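Local coordinates for protein 4-hydroxybutyrate coenzyme A transferase (Shewanella oneidensis, PDB 2OAS) that binds coenzyme A and probably moves it between acyl-CoA thioesters and carboxylic acids such as acetate or 4-hydroxybutyrate, at residues A[10-15]-A[145-150]; A[149-154]-A[174-179]. All coordinates share one frame; numbering follows the deposited sequence.

In the fold
Both contacts sit in the N-terminal family region and share strand 145-150 of the eight-stranded parallel sheet, interaction 1 using Lys145 and Ile147 and interaction 2 beginning at His149 and Ile150; their centres lie about 15 Å apart. Interaction 1 is the more buried of the two: a short helix rests on one face of the strand through apolar groups, and no hydrogen bond crosses. Interaction 2 takes over at the strand's C-terminal end, where the chain leaves the sheet in a turn and meets the loop that follows neighbouring strand 170-173. There the contact is partly exposed, larger in buried area, and tied by three hydrogen bonds, two of them through the amide of Asn151.

Interaction 1. Residues A[10-15]-A[145-150]; sequences LEAVSL and KIIAHI
Ile147 reaches up from the middle of strand 145-150 and sets its side chain under Ala12 of helix 9-13 and Leu15 just beyond it in the chain. This is helix-on-sheet packing in the α/β N-terminal region: Ala12 and Ile147 are the pair in register, with CA atoms 6.7 Å apart. The tight part lies here. CG2 of Ile147, anti to the backbone N, meets Ala12 CB at 4.0 Å, while the other branch runs under the backbone and brings CD1 to 3.4 Å from Ala12 O. That same CD1 also lies 4.3 Å from Leu15 CB, so one isoleucine spans the turn between the two residues. Val13 adds little on this side; its side chain turns to Leu38 and His41 of helix 32-41, and Ile16 and Cys6 pack around the rest.

Toward Lys145 the packing becomes looser, and Lys145 and Leu15 are both partly exposed. The lysine leaves the strand with CG between the backbone N and the carbonyl carbon (chi1 62°), stays extended through chi3, and bends only at chi4. Its CE passes 4.0 Å from Leu15 CB and 3.7 Å from Leu15 O. The ammonium group goes on to a salt bridge with Glu20, so the lysine lays its aliphatic length against Leu15 and spends its charge elsewhere. With no hydrogen bond between the two segments, the contact rests on shape and on apolar burial; the strand's own backbone pairs with strand 113-118 on one side, as Ile147 does with Ala114 and Ile116, and Ile146 bonds to Ala169 on the other.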
ATOM      1  N   LEU A  10      -0.824 -21.621 -36.950  1.00 36.23           N
ATOM      2  CA  LEU A  10       0.627 -21.619 -37.138  1.00 37.08           C
ATOM      3  C   LEU A  10       1.021 -20.487 -38.084  1.00 36.04           C
ATOM      4  O   LEU A  10       2.057 -19.854 -37.911  1.00 33.72           O
ATOM      5  CB  LEU A  10       1.070 -22.969 -37.699  1.00 38.79           C
ATOM      6  CG  LEU A  10       2.507 -23.428 -37.434  1.00 41.16           C
ATOM      7  CD1 LEU A  10       2.694 -24.831 -38.004  1.00 41.60           C
ATOM      8  CD2 LEU A  10       3.498 -22.469 -38.050  1.00 41.65           C
ATOM      9  N   GLU A  11       0.179 -20.227 -39.076  1.00 37.34           N
ATOM     10  CA  GLU A  11       0.465 -19.164 -40.029  1.00 38.18           C
ATOM     11  C   GLU A  11       0.448 -17.799 -39.337  1.00 36.69           C
ATOM     12  O   GLU A  11       1.254 -16.920 -39.641  1.00 36.57           O
ATOM     13  CB  GLU A  11      -0.554 -19.205 -41.156  1.00 38.94           C
ATOM     14  CG  GLU A  11      -0.274 -18.226 -42.249  1.00 43.25           C
ATOM     15  CD  GLU A  11      -1.262 -18.348 -43.386  1.00 46.37           C
ATOM     16  OE1 GLU A  11      -1.283 -17.437 -44.240  1.00 48.26           O
ATOM     17  OE2 GLU A  11      -2.017 -19.355 -43.424  1.00 46.63           O
ATOM     18  N   ALA A  12      -0.457 -17.640 -38.389  1.00 36.34           N
ATOM     19  CA  ALA A  12      -0.568 -16.401 -37.645  1.00 37.69           C
ATOM     20  C   ALA A  12       0.626 -16.216 -36.728  1.00 38.13           C
ATOM     21  O   ALA A  12       1.217 -15.138 -36.665  1.00 39.02           O
ATOM     22  CB  ALA A  12      -1.859 -16.411 -36.819  1.00 38.49           C
ATOM     23  N   VAL A  13       0.984 -17.271 -36.011  1.00 38.38           N
ATOM     24  CA  VAL A  13       2.095 -17.193 -35.089  1.00 38.96           C
ATOM     25  C   VAL A  13       3.439 -17.006 -35.789  1.00 39.90           C
ATOM     26  O   VAL A  13       4.382 -16.486 -35.203  1.00 41.24           O
ATOM     27  CB  VAL A  13       2.142 -18.442 -34.228  1.00 37.86           C
ATOM     28  CG1 VAL A  13       3.330 -18.388 -33.302  1.00 39.88           C
ATOM     29  CG2 VAL A  13       0.881 -18.538 -33.426  1.00 38.62           C
ATOM     30  N   SER A  14       3.516 -17.422 -37.049  1.00 40.17           N
ATOM     31  CA  SER A  14       4.750 -17.319 -37.819  1.00 40.09           C
ATOM     32  C   SER A  14       5.419 -15.954 -37.816  1.00 38.27           C
ATOM     33  O   SER A  14       6.639 -15.865 -37.823  1.00 38.65           O
ATOM     34  CB  SER A  14       4.495 -17.748 -39.257  1.00 41.13           C
ATOM     35  OG  SER A  14       4.366 -19.150 -39.315  1.00 44.77           O
ATOM     36  N   LEU A  15       4.619 -14.892 -37.820  1.00 38.31           N
ATOM     37  CA  LEU A  15       5.169 -13.538 -37.821  1.00 36.52           C
ATOM     38  C   LEU A  15       6.091 -13.326 -36.626  1.00 35.45           C
ATOM     39  O   LEU A  15       7.031 -12.547 -36.697  1.00 34.67           O
ATOM     40  CB  LEU A  15       4.045 -12.501 -37.814  1.00 35.80           C
ATOM     41  CG  LEU A  15       3.239 -12.311 -39.107  1.00 36.83           C
ATOM     42  CD1 LEU A  15       2.602 -13.617 -39.536  1.00 37.34           C
ATOM     43  CD2 LEU A  15       2.161 -11.245 -38.881  1.00 36.51           C
ATOM     44  N   LYS A 145       3.283  -5.140 -32.954  1.00 35.86           N
ATOM     45  CA  LYS A 145       2.316  -5.747 -33.863  1.00 34.95           C
ATOM     46  C   LYS A 145       1.329  -6.587 -33.052  1.00 33.80           C
ATOM     47  O   LYS A 145       1.644  -7.002 -31.941  1.00 34.77           O
ATOM     48  CB  LYS A 145       3.011  -6.625 -34.901  1.00 36.30           C
ATOM     49  CG  LYS A 145       3.776  -7.815 -34.340  1.00 35.13           C
ATOM     50  CD  LYS A 145       4.282  -8.682 -35.491  1.00 37.57           C
ATOM     51  CE  LYS A 145       5.107  -9.858 -35.007  1.00 37.32           C
ATOM     52  NZ  LYS A 145       6.400  -9.427 -34.422  1.00 39.29           N
ATOM     53  N   ILE A 146       0.138  -6.829 -33.593  1.00 32.18           N
ATOM     54  CA  ILE A 146      -0.849  -7.629 -32.874  1.00 31.38           C
ATOM     55  C   ILE A 146      -1.306  -8.849 -33.673  1.00 29.94           C
ATOM     56  O   ILE A 146      -1.574  -8.753 -34.864  1.00 28.40           O
ATOM     57  CB  ILE A 146      -2.091  -6.784 -32.500  1.00 31.70           C
ATOM     58  CG1 ILE A 146      -1.688  -5.665 -31.535  1.00 29.42           C
ATOM     59  CG2 ILE A 146      -3.144  -7.655 -31.845  1.00 31.00           C
ATOM     60  CD1 ILE A 146      -2.761  -4.623 -31.341  1.00 27.94           C
ATOM     61  N   ILE A 147      -1.362 -10.001 -33.008  1.00 28.86           N
ATOM     62  CA  ILE A 147      -1.803 -11.246 -33.628  1.00 28.06           C
ATOM     63  C   ILE A 147      -3.075 -11.651 -32.879  1.00 29.14           C
ATOM     64  O   ILE A 147      -3.030 -12.032 -31.718  1.00 30.42           O
ATOM     65  CB  ILE A 147      -0.719 -12.321 -33.508  1.00 28.88           C
ATOM     66  CG1 ILE A 147       0.475 -11.916 -34.381  1.00 29.41           C
ATOM     67  CG2 ILE A 147      -1.263 -13.691 -33.936  1.00 27.66           C
ATOM     68  CD1 ILE A 147       1.673 -12.830 -34.234  1.00 31.51           C
ATOM     69  N   ALA A 148      -4.206 -11.544 -33.558  1.00 28.40           N
ATOM     70  CA  ALA A 148      -5.495 -11.826 -32.967  1.00 30.02           C
ATOM     71  C   ALA A 148      -6.153 -13.113 -33.417  1.00 29.45           C
ATOM     72  O   ALA A 148      -6.057 -13.527 -34.569  1.00 29.75           O
ATOM     73  CB  ALA A 148      -6.458 -10.658 -33.248  1.00 29.08           C
ATOM     74  N   HIS A 149      -6.853 -13.730 -32.489  1.00 28.17           N
ATOM     75  CA  HIS A 149      -7.542 -14.941 -32.799  1.00 28.63           C
ATOM     76  C   HIS A 149      -9.014 -14.597 -32.721  1.00 27.07           C
ATOM     77  O   HIS A 149      -9.515 -14.233 -31.661  1.00 27.25           O
ATOM     78  CB  HIS A 149      -7.147 -16.024 -31.791  1.00 27.61           C
ATOM     79  CG  HIS A 149      -8.181 -17.078 -31.615  1.00 28.99           C
ATOM     80  ND1 HIS A 149      -8.806 -17.685 -32.680  1.00 28.99           N
ATOM     81  CD2 HIS A 149      -8.741 -17.597 -30.496  1.00 30.37           C
ATOM     82  CE1 HIS A 149      -9.716 -18.532 -32.227  1.00 29.82           C
ATOM     83  NE2 HIS A 149      -9.696 -18.498 -30.906  1.00 30.46           N
ATOM     84  N   ILE A 150      -9.696 -14.664 -33.854  1.00 28.20           N
ATOM     85  CA  ILE A 150     -11.113 -14.351 -33.889  1.00 29.79           C
ATOM     86  C   ILE A 150     -11.948 -15.559 -33.501  1.00 30.20           C
ATOM     87  O   ILE A 150     -11.959 -16.582 -34.195  1.00 31.34           O
ATOM     88  CB  ILE A 150     -11.538 -13.870 -35.271  1.00 30.38           C
ATOM     89  CG1 ILE A 150     -10.748 -12.608 -35.629  1.00 29.77           C
ATOM     90  CG2 ILE A 150     -13.051 -13.632 -35.283  1.00 31.06           C
ATOM     91  CD1 ILE A 150     -11.042 -12.061 -37.002  1.00 31.17           C
TER

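Interaction 2. Residues A[149-154]-A[174-179]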
ATOM      1  N   HIS A 149      -6.853 -13.730 -32.489  1.00 28.17           N
ATOM      2  CA  HIS A 149      -7.542 -14.941 -32.799  1.00 28.63           C
ATOM      3  C   HIS A 149      -9.014 -14.597 -32.721  1.00 27.07           C
ATOM      4  O   HIS A 149      -9.515 -14.233 -31.661  1.00 27.25           O
ATOM      5  CB  HIS A 149      -7.147 -16.024 -31.791  1.00 27.61           C
ATOM      6  CG  HIS A 149      -8.181 -17.078 -31.615  1.00 28.99           C
ATOM      7  ND1 HIS A 149      -8.806 -17.685 -32.680  1.00 28.99           N
ATOM      8  CD2 HIS A 149      -8.741 -17.597 -30.496  1.00 30.37           C
ATOM      9  CE1 HIS A 149      -9.716 -18.532 -32.227  1.00 29.82           C
ATOM     10  NE2 HIS A 149      -9.696 -18.498 -30.906  1.00 30.46           N
ATOM     11  N   ILE A 150      -9.696 -14.664 -33.854  1.00 28.20           N
ATOM     12  CA  ILE A 150     -11.113 -14.351 -33.889  1.00 29.79           C
ATOM     13  C   ILE A 150     -11.948 -15.559 -33.501  1.00 30.20           C
ATOM     14  O   ILE A 150     -11.959 -16.582 -34.195  1.00 31.34           O
ATOM     15  CB  ILE A 150     -11.538 -13.870 -35.271  1.00 30.38           C
ATOM     16  CG1 ILE A 150     -10.748 -12.608 -35.629  1.00 29.77           C
ATOM     17  CG2 ILE A 150     -13.051 -13.632 -35.283  1.00 31.06           C
ATOM     18  CD1 ILE A 150     -11.042 -12.061 -37.002  1.00 31.17           C
ATOM     19  N   ASN A 151     -12.661 -15.426 -32.390  1.00 29.93           N
ATOM     20  CA  ASN A 151     -13.480 -16.510 -31.877  1.00 29.04           C
ATOM     21  C   ASN A 151     -14.914 -16.105 -31.693  1.00 28.31           C
ATOM     22  O   ASN A 151     -15.216 -15.278 -30.846  1.00 25.87           O
ATOM     23  CB  ASN A 151     -12.921 -16.981 -30.539  1.00 27.43           C
ATOM     24  CG  ASN A 151     -13.718 -18.113 -29.944  1.00 26.22           C
ATOM     25  OD1 ASN A 151     -14.646 -18.638 -30.567  1.00 25.13           O
ATOM     26  ND2 ASN A 151     -13.351 -18.505 -28.731  1.00 25.52           N
ATOM     27  N   PRO A 152     -15.817 -16.675 -32.494  1.00 29.04           N
ATOM     28  CA  PRO A 152     -17.249 -16.386 -32.427  1.00 30.68           C
ATOM     29  C   PRO A 152     -17.833 -16.658 -31.040  1.00 32.39           C
ATOM     30  O   PRO A 152     -18.943 -16.229 -30.737  1.00 33.28           O
ATOM     31  CB  PRO A 152     -17.840 -17.316 -33.471  1.00 30.33           C
ATOM     32  CG  PRO A 152     -16.785 -17.356 -34.509  1.00 31.27           C
ATOM     33  CD  PRO A 152     -15.515 -17.490 -33.684  1.00 30.95           C
ATOM     34  N   GLN A 153     -17.088 -17.378 -30.204  1.00 33.16           N
ATOM     35  CA  GLN A 153     -17.547 -17.706 -28.864  1.00 34.41           C
ATOM     36  C   GLN A 153     -17.213 -16.572 -27.902  1.00 34.17           C
ATOM     37  O   GLN A 153     -17.829 -16.441 -26.848  1.00 33.51           O
ATOM     38  CB  GLN A 153     -16.901 -19.010 -28.387  1.00 36.88           C
ATOM     39  CG  GLN A 153     -17.140 -20.187 -29.315  1.00 43.25           C
ATOM     40  CD  GLN A 153     -18.626 -20.436 -29.573  1.00 47.98           C
ATOM     41  OE1 GLN A 153     -19.024 -20.797 -30.697  1.00 50.52           O
ATOM     42  NE2 GLN A 153     -19.459 -20.249 -28.528  1.00 50.52           N
HETATM   43  N   MSE A 154     -16.245 -15.739 -28.257  1.00 34.01           N
HETATM   44  CA  MSE A 154     -15.892 -14.640 -27.377  1.00 35.48           C
HETATM   45  C   MSE A 154     -17.040 -13.643 -27.334  1.00 34.61           C
HETATM   46  O   MSE A 154     -17.451 -13.102 -28.365  1.00 35.06           O
HETATM   47  CB  MSE A 154     -14.618 -13.940 -27.860  1.00 37.85           C
HETATM   48  CG  MSE A 154     -14.069 -12.900 -26.888  1.00 41.39           C
HETATM   49 SE   MSE A 154     -13.641 -13.619 -25.128  1.00 49.12          SE
HETATM   50  CE  MSE A 154     -11.759 -14.017 -25.327  1.00 48.73           C
ATOM     51  N   GLN A 174     -11.477 -19.116 -35.790  1.00 35.00           N
ATOM     52  CA  GLN A 174     -12.035 -20.426 -35.512  1.00 35.43           C
ATOM     53  C   GLN A 174     -12.768 -20.393 -34.171  1.00 34.91           C
ATOM     54  O   GLN A 174     -12.350 -19.706 -33.247  1.00 35.19           O
ATOM     55  CB  GLN A 174     -10.949 -21.510 -35.530  1.00 36.33           C
ATOM     56  CG  GLN A 174     -10.399 -21.898 -34.184  1.00 38.28           C
ATOM     57  CD  GLN A 174      -9.899 -23.333 -34.153  1.00 37.39           C
ATOM     58  OE1 GLN A 174      -8.978 -23.704 -34.883  1.00 37.16           O
ATOM     59  NE2 GLN A 174     -10.506 -24.143 -33.306  1.00 37.18           N
ATOM     60  N   SER A 175     -13.899 -21.087 -34.086  1.00 34.74           N
ATOM     61  CA  SER A 175     -14.663 -21.141 -32.850  1.00 35.14           C
ATOM     62  C   SER A 175     -13.972 -22.113 -31.916  1.00 36.36           C
ATOM     63  O   SER A 175     -13.665 -23.249 -32.293  1.00 36.31           O
ATOM     64  CB  SER A 175     -16.093 -21.632 -33.102  1.00 35.49           C
ATOM     65  OG  SER A 175     -16.870 -20.669 -33.784  1.00 37.02           O
ATOM     66  N   ALA A 176     -13.716 -21.667 -30.694  1.00 36.27           N
ATOM     67  CA  ALA A 176     -13.067 -22.508 -29.706  1.00 36.70           C
ATOM     68  C   ALA A 176     -13.798 -22.335 -28.392  1.00 38.77           C
ATOM     69  O   ALA A 176     -14.566 -21.390 -28.215  1.00 36.09           O
ATOM     70  CB  ALA A 176     -11.617 -22.110 -29.557  1.00 35.28           C
ATOM     71  N   SER A 177     -13.546 -23.253 -27.467  1.00 41.64           N
ATOM     72  CA  SER A 177     -14.186 -23.210 -26.159  1.00 43.09           C
ATOM     73  C   SER A 177     -13.456 -22.270 -25.213  1.00 43.06           C
ATOM     74  O   SER A 177     -12.231 -22.175 -25.240  1.00 41.96           O
ATOM     75  CB  SER A 177     -14.205 -24.606 -25.544  1.00 44.07           C
ATOM     76  OG  SER A 177     -12.888 -25.082 -25.345  1.00 45.99           O
ATOM     77  N   LEU A 178     -14.219 -21.574 -24.380  1.00 44.58           N
ATOM     78  CA  LEU A 178     -13.631 -20.681 -23.387  1.00 46.36           C
ATOM     79  C   LEU A 178     -13.580 -21.467 -22.096  1.00 48.25           C
ATOM     80  O   LEU A 178     -14.524 -22.191 -21.765  1.00 49.01           O
ATOM     81  CB  LEU A 178     -14.491 -19.439 -23.180  1.00 44.34           C
ATOM     82  CG  LEU A 178     -14.540 -18.428 -24.318  1.00 44.18           C
ATOM     83  CD1 LEU A 178     -15.503 -17.312 -23.954  1.00 42.58           C
ATOM     84  CD2 LEU A 178     -13.151 -17.874 -24.583  1.00 42.44           C
ATOM     85  N   PRO A 179     -12.482 -21.346 -21.346  1.00 50.13           N
ATOM     86  CA  PRO A 179     -12.365 -22.075 -20.083  1.00 52.63           C
ATOM     87  C   PRO A 179     -13.490 -21.707 -19.114  1.00 54.48           C
ATOM     88  O   PRO A 179     -13.563 -20.584 -18.642  1.00 54.38           O
ATOM     89  CB  PRO A 179     -10.984 -21.661 -19.579  1.00 51.14           C
ATOM     90  CG  PRO A 179     -10.798 -20.299 -20.176  1.00 50.29           C
ATOM     91  CD  PRO A 179     -11.315 -20.482 -21.568  1.00 50.39           C
TER
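Gln174 N donates to Ile150 O at 3.0 Å, almost along the C=O axis, and extends the pairing of strands 145-150 and 170-173 just past their ends, before segment 149-154 folds into a type I β turn from Asn151 to Met154. Asn151 also forms an Asx turn, its OD1 accepting from Gln153 N at 2.8 Å. The same oxygen takes Ala176 N from the opposite face of the amide plane, and ND2 returns a bond to Ala176 O, so the carboxamide grips both polar backbone atoms of one residue. With CG anti to the backbone N (chi1 -180°), the amide is carried across to the loop; Gln117 OE1 accepts from ND2 as well. Replacing Asn151 with an alanine would probably leave Ala176 N and O without these mates and the turn less firmly fixed. Farther along, Leu178 turns CD1 to Gln153 O, and Leu178 CD2 lies 4.2 Å from CE of the selenomethionine at Met154. On the exposed flank, Ser175 OG lies against the Pro152 ring. The His149 ring presents its edge to the loop, CE1 lying 3.1 Å from Gln174 O.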